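Local atomic coordinates of response regulator CheY-like protein (Mesorhizobium loti, PDB entry 3SNK), a protein that is probably an ATP-binding and ATP-hydrolysing pilus assembly protein, represented here by its N-terminal CheY-like receiver domain. Residues V30-Y40 and G120-D131; P60-G69 and W85-D95. One frame throughout, in Å; residues are numbered along the deposited sequence.

How the contacts relate
The chain starts with strand 15-20 and helix 24-36; V30-Y40 takes in the end of that helix and the turn into strand 40-45. The chain then returns to the sheet centre along strand 62-68, crosses over through helix 78-82 and comes back as strand 90-94, beside the strand it left. Contact 2 closes this short beta-alpha-beta loop. After helix 99-107 and strand 112-115, helix 120-129 reaches helix 24-36, so contact 1 closes a wider loop in which contact 2 is nested. Their centres lie about 13 Å apart, and they touch directly: L34 meets I64, and V127 meets I62 and I91, joining the helix pair to the central strands.

Contact 1 of 2, residues V30-Y40 and G120-D131; sequences VATRLDALAIY and GKELLNAVTFHD
V30, L34 and L37 meet L123, L124 and V127 where the first and last helices of the receiver fold pack against each other on one face of the parallel sheet. The axes of helices 30-36 and 120-129 cross at -56° and approach to 10.9 Å, and the gap is filled by the side chains of L34, L123, L124 and V127. L34 sends CD2 into the middle, 4.0 Å from V127 CG2, and L34 and L124 run past one another head to tail, their CD2 methyls 4.1 Å apart. L124 CD2 also reaches L37 CD1 at 3.6 Å, while both methyls of V30 rest against L123 CD2. At the end where helix 120-129 begins, the extended chain of R33 brings NE 3.6 Å from G120 CA, with one face of the guanidinium over that CA and offset toward its rim. At the other end, Y40 has CG anti to its carbonyl carbon (chi1 -60°), and the ring reaches across to V127, whose CG1 lies 3.4 Å from CZ. I39 CG1 lies over one face of the ring, toward its rim. The hydroxyl of Y40 gives a weak bond to D131, OH to OD1 2.9 Å, the ring and carboxylate planes being 86° apart. T128 turns its methyl toward this hydroxyl, while its OG1 is bonded to L124 O at 2.7 Å, back within its own helix. If Y40 were an alanine, D131 would probably lose this hydroxyl partner and a gap would open beside V127 CG1. Beneath the helices, V30 and L123 press on I64 of strand 62-68, while Y40 touches V17 of strand 15-20.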
loop_
_atom_site.group_PDB
_atom_site.type_symbol
_atom_site.label_atom_id
_atom_site.label_comp_id
_atom_site.label_asym_id
_atom_site.label_seq_id
_atom_site.Cartn_x
_atom_site.Cartn_y
_atom_site.Cartn_z
ATOM N N VAL A 30 -6.390 4.525 8.351
ATOM C CA VAL A 30 -6.557 4.458 6.896
ATOM C C VAL A 30 -7.862 3.732 6.539
ATOM O O VAL A 30 -8.579 4.213 5.667
ATOM C CB VAL A 30 -5.321 3.801 6.198
ATOM C CG1 VAL A 30 -5.604 3.478 4.727
ATOM C CG2 VAL A 30 -4.106 4.717 6.315
ATOM N N ALA A 31 -8.167 2.580 7.185
ATOM C CA ALA A 31 -9.412 1.866 6.866
ATOM C C ALA A 31 -10.630 2.732 7.181
ATOM O O ALA A 31 -11.544 2.780 6.369
ATOM C CB ALA A 31 -9.502 0.547 7.608
ATOM N N THR A 32 -10.617 3.462 8.319
ATOM C CA THR A 32 -11.703 4.355 8.708
ATOM C C THR A 32 -11.875 5.464 7.652
ATOM O O THR A 32 -13.001 5.736 7.238
ATOM C CB THR A 32 -11.455 4.933 10.107
ATOM O OG1 THR A 32 -11.342 3.848 11.028
ATOM C CG2 THR A 32 -12.575 5.835 10.583
ATOM N N ARG A 33 -10.779 6.128 7.271
ATOM C CA ARG A 33 -10.812 7.225 6.285
ATOM C C ARG A 33 -11.419 6.807 4.961
ATOM O O ARG A 33 -12.271 7.518 4.417
ATOM C CB ARG A 33 -9.403 7.793 6.022
ATOM C CG ARG A 33 -9.020 8.872 7.023
ATOM C CD ARG A 33 -7.719 9.569 6.690
ATOM N NE ARG A 33 -7.341 10.506 7.751
ATOM C CZ ARG A 33 -6.258 10.386 8.517
ATOM N NH1 ARG A 33 -5.409 9.379 8.331
ATOM N NH2 ARG A 33 -6.004 11.284 9.461
ATOM N N LEU A 34 -10.983 5.670 4.443
ATOM C CA LEU A 34 -11.411 5.191 3.131
ATOM C C LEU A 34 -12.818 4.619 3.170
ATOM O O LEU A 34 -13.571 4.831 2.217
ATOM C CB LEU A 34 -10.414 4.159 2.564
ATOM C CG LEU A 34 -9.002 4.677 2.217
ATOM C CD1 LEU A 34 -8.174 3.572 1.546
ATOM C CD2 LEU A 34 -9.048 5.900 1.272
ATOM N N ASP A 35 -13.184 3.931 4.267
ATOM C CA ASP A 35 -14.520 3.385 4.453
ATOM C C ASP A 35 -15.555 4.508 4.656
ATOM O O ASP A 35 -16.707 4.314 4.270
ATOM C CB ASP A 35 -14.565 2.365 5.607
ATOM C CG ASP A 35 -14.126 0.953 5.197
ATOM O OD1 ASP A 35 -13.922 0.720 3.997
ATOM O OD2 ASP A 35 -14.021 0.080 6.085
ATOM N N ALA A 36 -15.154 5.680 5.232
ATOM C CA ALA A 36 -16.057 6.832 5.403
ATOM C C ALA A 36 -16.424 7.439 4.028
ATOM O O ALA A 36 -17.502 8.003 3.884
ATOM C CB ALA A 36 -15.435 7.882 6.304
ATOM N N LEU A 37 -15.563 7.242 3.010
ATOM C CA LEU A 37 -15.800 7.693 1.635
ATOM C C LEU A 37 -16.808 6.787 0.902
ATOM O O LEU A 37 -17.267 7.157 -0.176
ATOM C CB LEU A 37 -14.495 7.797 0.855
ATOM C CG LEU A 37 -13.493 8.847 1.353
ATOM C CD1 LEU A 37 -12.234 8.788 0.535
ATOM C CD2 LEU A 37 -14.076 10.254 1.294
ATOM N N ALA A 38 -17.167 5.622 1.507
ATOM C CA ALA A 38 -18.177 4.628 1.103
ATOM C C ALA A 38 -17.942 3.950 -0.268
ATOM O O ALA A 38 -18.507 2.878 -0.497
ATOM C CB ALA A 38 -19.563 5.250 1.116
ATOM N N ILE A 39 -17.129 4.536 -1.154
ATOM C CA ILE A 39 -16.884 3.965 -2.501
ATOM C C ILE A 39 -15.715 2.945 -2.512
ATOM O O ILE A 39 -15.262 2.557 -3.591
ATOM C CB ILE A 39 -16.660 5.095 -3.554
ATOM C CG1 ILE A 39 -15.377 5.916 -3.231
ATOM C CG2 ILE A 39 -17.919 5.985 -3.651
ATOM C CD1 ILE A 39 -14.959 7.018 -4.224
ATOM N N TYR A 40 -15.244 2.500 -1.333
ATOM C CA TYR A 40 -14.115 1.564 -1.259
ATOM C C TYR A 40 -14.406 0.332 -0.386
ATOM O O TYR A 40 -14.961 0.458 0.705
ATOM C CB TYR A 40 -12.856 2.295 -0.743
ATOM C CG TYR A 40 -12.424 3.450 -1.626
ATOM C CD1 TYR A 40 -12.049 3.239 -2.951
ATOM C CD2 TYR A 40 -12.404 4.754 -1.143
ATOM C CE1 TYR A 40 -11.676 4.296 -3.775
ATOM C CE2 TYR A 40 -12.016 5.820 -1.954
ATOM C CZ TYR A 40 -11.673 5.587 -3.277
ATOM O OH TYR A 40 -11.268 6.619 -4.091
ATOM N N GLY A 120 -4.632 13.506 6.258
ATOM C CA GLY A 120 -5.864 13.025 5.641
ATOM C C GLY A 120 -5.921 13.270 4.149
ATOM O O GLY A 120 -6.054 12.319 3.368
ATOM N N LYS A 121 -5.745 14.548 3.755
ATOM C CA LYS A 121 -5.784 15.040 2.379
ATOM C C LYS A 121 -4.838 14.283 1.425
ATOM O O LYS A 121 -5.265 13.930 0.328
ATOM C CB LYS A 121 -5.459 16.538 2.338
ATOM N N GLU A 122 -3.572 14.046 1.837
ATOM C CA GLU A 122 -2.530 13.391 1.038
ATOM C C GLU A 122 -2.912 11.960 0.636
ATOM O O GLU A 122 -2.640 11.561 -0.495
ATOM C CB GLU A 122 -1.195 13.390 1.794
ATOM C CG GLU A 122 -0.030 13.934 0.981
ATOM C CD GLU A 122 1.269 14.117 1.744
ATOM O OE1 GLU A 122 1.668 13.183 2.480
ATOM O OE2 GLU A 122 1.902 15.189 1.590
ATOM N N LEU A 123 -3.545 11.196 1.550
ATOM C CA LEU A 123 -3.982 9.834 1.259
ATOM C C LEU A 123 -5.185 9.848 0.322
ATOM O O LEU A 123 -5.197 9.090 -0.643
ATOM C CB LEU A 123 -4.320 9.059 2.545
ATOM C CG LEU A 123 -4.887 7.642 2.355
ATOM C CD1 LEU A 123 -3.781 6.630 2.132
ATOM C CD2 LEU A 123 -5.772 7.247 3.529
ATOM N N LEU A 124 -6.189 10.708 0.595
ATOM C CA LEU A 124 -7.407 10.812 -0.220
ATOM C C LEU A 124 -7.078 11.320 -1.613
ATOM O O LEU A 124 -7.739 10.905 -2.558
ATOM C CB LEU A 124 -8.501 11.694 0.432
ATOM C CG LEU A 124 -8.896 11.402 1.907
ATOM C CD1 LEU A 124 -10.034 12.307 2.369
ATOM C CD2 LEU A 124 -9.247 9.934 2.142
ATOM N N ASN A 125 -6.047 12.174 -1.756
ATOM C CA ASN A 125 -5.600 12.656 -3.060
ATOM C C ASN A 125 -4.990 11.509 -3.864
ATOM O O ASN A 125 -5.261 11.377 -5.061
ATOM C CB ASN A 125 -4.576 13.781 -2.901
ATOM C CG ASN A 125 -5.156 15.147 -2.600
ATOM O OD1 ASN A 125 -6.294 15.303 -2.122
ATOM N ND2 ASN A 125 -4.359 16.174 -2.858
ATOM N N ALA A 126 -4.182 10.663 -3.192
ATOM C CA ALA A 126 -3.519 9.522 -3.815
ATOM C C ALA A 126 -4.530 8.458 -4.260
ATOM O O ALA A 126 -4.452 7.995 -5.389
ATOM C CB ALA A 126 -2.502 8.930 -2.864
ATOM N N VAL A 127 -5.509 8.126 -3.422
ATOM C CA VAL A 127 -6.496 7.095 -3.750
ATOM C C VAL A 127 -7.494 7.575 -4.847
ATOM O O VAL A 127 -7.762 6.815 -5.780
ATOM C CB VAL A 127 -7.221 6.578 -2.472
ATOM C CG1 VAL A 127 -8.289 5.544 -2.819
ATOM C CG2 VAL A 127 -6.217 5.963 -1.503
ATOM N N THR A 128 -8.036 8.807 -4.728
ATOM C CA THR A 128 -9.040 9.338 -5.660
ATOM C C THR A 128 -8.467 9.649 -7.027
ATOM O O THR A 128 -9.230 9.643 -7.991
ATOM C CB THR A 128 -9.781 10.562 -5.109
ATOM O OG1 THR A 128 -8.848 11.617 -4.875
ATOM C CG2 THR A 128 -10.615 10.238 -3.864
ATOM N N PHE A 129 -7.144 9.892 -7.128
ATOM C CA PHE A 129 -6.450 10.121 -8.401
ATOM C C PHE A 129 -6.626 8.914 -9.339
ATOM O O PHE A 129 -6.679 9.088 -10.557
ATOM C CB PHE A 129 -4.951 10.387 -8.165
ATOM C CG PHE A 129 -4.129 10.571 -9.422
ATOM C CD1 PHE A 129 -4.066 11.807 -10.057
ATOM C CD2 PHE A 129 -3.440 9.501 -9.985
ATOM C CE1 PHE A 129 -3.341 11.967 -11.243
ATOM C CE2 PHE A 129 -2.711 9.660 -11.170
ATOM C CZ PHE A 129 -2.667 10.894 -11.792
ATOM N N HIS A 130 -6.698 7.695 -8.777
ATOM C CA HIS A 130 -6.843 6.482 -9.584
ATOM C C HIS A 130 -8.329 6.122 -9.840
ATOM O O HIS A 130 -8.599 5.083 -10.446
ATOM C CB HIS A 130 -6.093 5.317 -8.923
ATOM C CG HIS A 130 -4.630 5.594 -8.745
ATOM N ND1 HIS A 130 -3.743 5.530 -9.815
ATOM C CD2 HIS A 130 -3.950 5.962 -7.636
ATOM C CE1 HIS A 130 -2.559 5.837 -9.314
ATOM N NE2 HIS A 130 -2.634 6.102 -8.004
ATOM N N ASP A 131 -9.282 6.995 -9.418
ATOM C CA ASP A 131 -10.717 6.771 -9.626
ATOM C C ASP A 131 -11.189 7.485 -10.886
ATOM O O ASP A 131 -10.831 7.065 -11.983
ATOM C CB ASP A 131 -11.538 7.212 -8.400
ATOM C CG ASP A 131 -11.720 6.123 -7.353
ATOM O OD1 ASP A 131 -10.696 5.642 -6.802
ATOM O OD2 ASP A 131 -12.883 5.756 -7.077
#

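Contact 2 of 2, residues P60-G69 and W85-D95; sequences PGIVILDLGG and WATVPLIAVSD
The indole of W85 carries V63 CG2 over one face, 3.9 Å from the centroid of the six-membered ring and 30° off its normal, a CH-pi contact; P60 CB lies at the ring edge. F50 stacks on the same indole and its carbonyl takes the NE1 hydrogen. W85 stands shortly before strand 90-94, at the end of a beta-alpha-beta unit, the third and fourth strands of the receiver fold in chain order, paired in parallel. V63 N to P89 O (3.0 Å) starts the ladder, and I91, L65, V93 and L67 continue it with alternating N-H donors. Beta-branched residues suit these extended strands: I64, I91 and V93 face helices 24-36 and 120-129. On the other side, L90 has CG opposite its own N (chi1 168°), which brings CD1 to 3.7 Å from both V63 CG1 and L65 CB, while the small A92 leaves room for L67 CD1. D66, near the strand end where receiver domains usually carry the phosphoacceptor, bonds through OD2 to S21 and forms a salt bridge with K116, an arrangement consistent with that pocket. G68, with a positive phi that favours glycine, turns the chain here. Its carbonyl O accepts D95 N at 2.9 Å from 42° above the carbonyl plane, while S94 OG bonds to D95 O at 2.7 Å within that carbonyl's plane.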
loop_
_atom_site.group_PDB
_atom_site.type_symbol
_atom_site.label_atom_id
_atom_site.label_comp_id
_atom_site.label_asym_id
_atom_site.label_seq_id
_atom_site.Cartn_x
_atom_site.Cartn_y
_atom_site.Cartn_z
ATOM N N PRO A 60 -8.286 -6.735 -7.014
ATOM C CA PRO A 60 -7.732 -5.497 -6.416
ATOM C C PRO A 60 -7.799 -4.282 -7.343
ATOM O O PRO A 60 -7.707 -4.398 -8.561
ATOM C CB PRO A 60 -6.279 -5.856 -6.088
ATOM C CG PRO A 60 -5.945 -6.995 -7.032
ATOM C CD PRO A 60 -7.235 -7.759 -7.212
ATOM N N GLY A 61 -8.046 -3.140 -6.728
ATOM C CA GLY A 61 -8.104 -1.853 -7.391
ATOM C C GLY A 61 -6.858 -1.068 -7.048
ATOM O O GLY A 61 -6.192 -0.556 -7.942
ATOM N N ILE A 62 -6.532 -0.994 -5.747
ATOM C CA ILE A 62 -5.395 -0.261 -5.184
ATOM C C ILE A 62 -4.795 -1.050 -4.062
ATOM O O ILE A 62 -5.527 -1.627 -3.260
ATOM C CB ILE A 62 -5.833 1.153 -4.636
ATOM C CG1 ILE A 62 -6.447 2.038 -5.711
ATOM C CG2 ILE A 62 -4.685 1.895 -3.927
ATOM C CD1 ILE A 62 -7.506 2.944 -5.156
ATOM N N VAL A 63 -3.471 -0.988 -3.942
ATOM C CA VAL A 63 -2.726 -1.562 -2.833
ATOM C C VAL A 63 -2.103 -0.416 -2.034
ATOM O O VAL A 63 -1.564 0.527 -2.617
ATOM C CB VAL A 63 -1.659 -2.580 -3.306
ATOM C CG1 VAL A 63 -0.730 -2.997 -2.172
ATOM C CG2 VAL A 63 -2.327 -3.805 -3.893
ATOM N N ILE A 64 -2.176 -0.491 -0.710
ATOM C CA ILE A 64 -1.521 0.475 0.173
ATOM C C ILE A 64 -0.530 -0.313 0.980
ATOM O O ILE A 64 -0.898 -1.248 1.712
ATOM C CB ILE A 64 -2.458 1.339 1.029
ATOM C CG1 ILE A 64 -3.403 2.153 0.122
ATOM C CG2 ILE A 64 -1.638 2.275 1.949
ATOM C CD1 ILE A 64 -4.565 2.792 0.815
ATOM N N LEU A 65 0.736 0.007 0.793
ATOM C CA LEU A 65 1.767 -0.766 1.454
ATOM C C LEU A 65 2.525 0.117 2.447
ATOM O O LEU A 65 3.170 1.091 2.070
ATOM C CB LEU A 65 2.699 -1.424 0.416
ATOM C CG LEU A 65 3.879 -2.252 0.936
ATOM C CD1 LEU A 65 3.407 -3.500 1.707
ATOM C CD2 LEU A 65 4.790 -2.642 -0.208
ATOM N N ASP A 66 2.370 -0.210 3.732
ATOM C CA ASP A 66 3.085 0.481 4.801
ATOM C C ASP A 66 4.410 -0.229 5.013
ATOM O O ASP A 66 4.444 -1.308 5.600
ATOM C CB ASP A 66 2.263 0.509 6.104
ATOM C CG ASP A 66 2.950 1.152 7.303
ATOM O OD1 ASP A 66 3.957 1.883 7.097
ATOM O OD2 ASP A 66 2.437 0.985 8.448
ATOM N N LEU A 67 5.488 0.377 4.516
ATOM C CA LEU A 67 6.847 -0.149 4.602
ATOM C C LEU A 67 7.506 0.152 5.953
ATOM O O LEU A 67 8.449 -0.543 6.333
ATOM C CB LEU A 67 7.689 0.437 3.463
ATOM C CG LEU A 67 7.277 -0.015 2.068
ATOM C CD1 LEU A 67 7.756 0.942 1.040
ATOM C CD2 LEU A 67 7.798 -1.425 1.791
ATOM N N GLY A 68 7.013 1.175 6.655
ATOM C CA GLY A 68 7.553 1.611 7.948
ATOM C C GLY A 68 8.995 2.046 7.794
ATOM O O GLY A 68 9.305 2.859 6.911
ATOM N N GLY A 69 9.881 1.423 8.577
ATOM C CA GLY A 69 11.323 1.630 8.487
ATOM C C GLY A 69 11.962 1.063 7.217
ATOM O O GLY A 69 13.154 1.275 6.977
ATOM N N TRP A 85 0.776 -8.609 -8.160
ATOM C CA TRP A 85 -0.313 -7.629 -8.099
ATOM C C TRP A 85 -0.541 -6.962 -9.459
ATOM O O TRP A 85 -1.406 -6.103 -9.579
ATOM C CB TRP A 85 0.006 -6.565 -7.034
ATOM C CG TRP A 85 0.032 -7.121 -5.650
ATOM C CD1 TRP A 85 1.098 -7.697 -5.015
ATOM C CD2 TRP A 85 -1.110 -7.380 -4.827
ATOM N NE1 TRP A 85 0.712 -8.179 -3.789
ATOM C CE2 TRP A 85 -0.642 -7.989 -3.644
ATOM C CE3 TRP A 85 -2.483 -7.098 -4.950
ATOM C CZ2 TRP A 85 -1.502 -8.352 -2.603
ATOM C CZ3 TRP A 85 -3.328 -7.420 -3.902
ATOM C CH2 TRP A 85 -2.840 -8.048 -2.751
ATOM N N ALA A 86 0.218 -7.371 -10.488
ATOM C CA ALA A 86 0.154 -6.877 -11.862
ATOM C C ALA A 86 0.247 -5.340 -11.857
ATOM O O ALA A 86 1.085 -4.814 -11.123
ATOM C CB ALA A 86 -1.108 -7.394 -12.572
ATOM N N THR A 87 -0.573 -4.620 -12.621
ATOM C CA THR A 87 -0.394 -3.171 -12.652
ATOM C C THR A 87 -1.406 -2.399 -11.791
ATOM O O THR A 87 -1.731 -1.251 -12.109
ATOM C CB THR A 87 -0.377 -2.647 -14.099
ATOM O OG1 THR A 87 -1.455 -3.223 -14.842
ATOM C CG2 THR A 87 0.963 -2.868 -14.783
ATOM N N VAL A 88 -1.835 -2.973 -10.667
ATOM C CA VAL A 88 -2.719 -2.190 -9.811
ATOM C C VAL A 88 -1.867 -1.032 -9.205
ATOM O O VAL A 88 -0.681 -1.255 -8.913
ATOM C CB VAL A 88 -3.455 -3.017 -8.708
ATOM C CG1 VAL A 88 -4.164 -4.233 -9.283
ATOM C CG2 VAL A 88 -2.519 -3.424 -7.592
ATOM N N PRO A 89 -2.427 0.180 -9.052
ATOM C CA PRO A 89 -1.677 1.252 -8.377
ATOM C C PRO A 89 -1.241 0.832 -6.980
ATOM O O PRO A 89 -1.974 0.144 -6.242
ATOM C CB PRO A 89 -2.683 2.414 -8.297
ATOM C CG PRO A 89 -3.717 2.100 -9.331
ATOM C CD PRO A 89 -3.797 0.615 -9.401
ATOM N N LEU A 90 -0.027 1.248 -6.622
ATOM C CA LEU A 90 0.559 0.950 -5.344
ATOM C C LEU A 90 0.884 2.248 -4.643
ATOM O O LEU A 90 1.543 3.128 -5.212
ATOM C CB LEU A 90 1.820 0.067 -5.542
ATOM C CG LEU A 90 2.764 -0.125 -4.323
ATOM C CD1 LEU A 90 2.081 -0.884 -3.227
ATOM C CD2 LEU A 90 4.032 -0.924 -4.731
ATOM N N ILE A 91 0.361 2.406 -3.437
ATOM C CA ILE A 91 0.641 3.613 -2.651
ATOM C C ILE A 91 1.595 3.177 -1.578
ATOM O O ILE A 91 1.264 2.275 -0.801
ATOM C CB ILE A 91 -0.623 4.338 -2.127
ATOM C CG1 ILE A 91 -1.444 4.878 -3.311
ATOM C CG2 ILE A 91 -0.236 5.488 -1.169
ATOM C CD1 ILE A 91 -2.922 5.184 -2.985
ATOM N N ALA A 92 2.802 3.757 -1.577
ATOM C CA ALA A 92 3.796 3.381 -0.573
ATOM C C ALA A 92 3.830 4.407 0.539
ATOM O O ALA A 92 3.828 5.610 0.289
ATOM C CB ALA A 92 5.167 3.239 -1.205
ATOM N N VAL A 93 3.820 3.909 1.783
ATOM C CA VAL A 93 3.913 4.721 2.983
ATOM C C VAL A 93 5.148 4.233 3.715
ATOM O O VAL A 93 5.310 3.030 3.962
ATOM C CB VAL A 93 2.636 4.702 3.878
ATOM C CG1 VAL A 93 2.746 5.719 5.016
ATOM C CG2 VAL A 93 1.379 4.954 3.052
ATOM N N SER A 94 6.035 5.158 4.045
ATOM C CA SER A 94 7.228 4.794 4.782
ATOM C C SER A 94 7.713 5.952 5.604
ATOM O O SER A 94 7.300 7.095 5.393
ATOM C CB SER A 94 8.330 4.350 3.816
ATOM O OG SER A 94 8.939 5.464 3.180
ATOM N N ASP A 95 8.651 5.663 6.505
ATOM C CA ASP A 95 9.403 6.681 7.235
ATOM C C ASP A 95 10.565 7.017 6.282
ATOM O O ASP A 95 10.486 6.637 5.112
ATOM C CB ASP A 95 9.848 6.140 8.605
ATOM C CG ASP A 95 8.694 5.934 9.570
ATOM O OD1 ASP A 95 8.100 6.952 10.017
ATOM O OD2 ASP A 95 8.385 4.760 9.886
#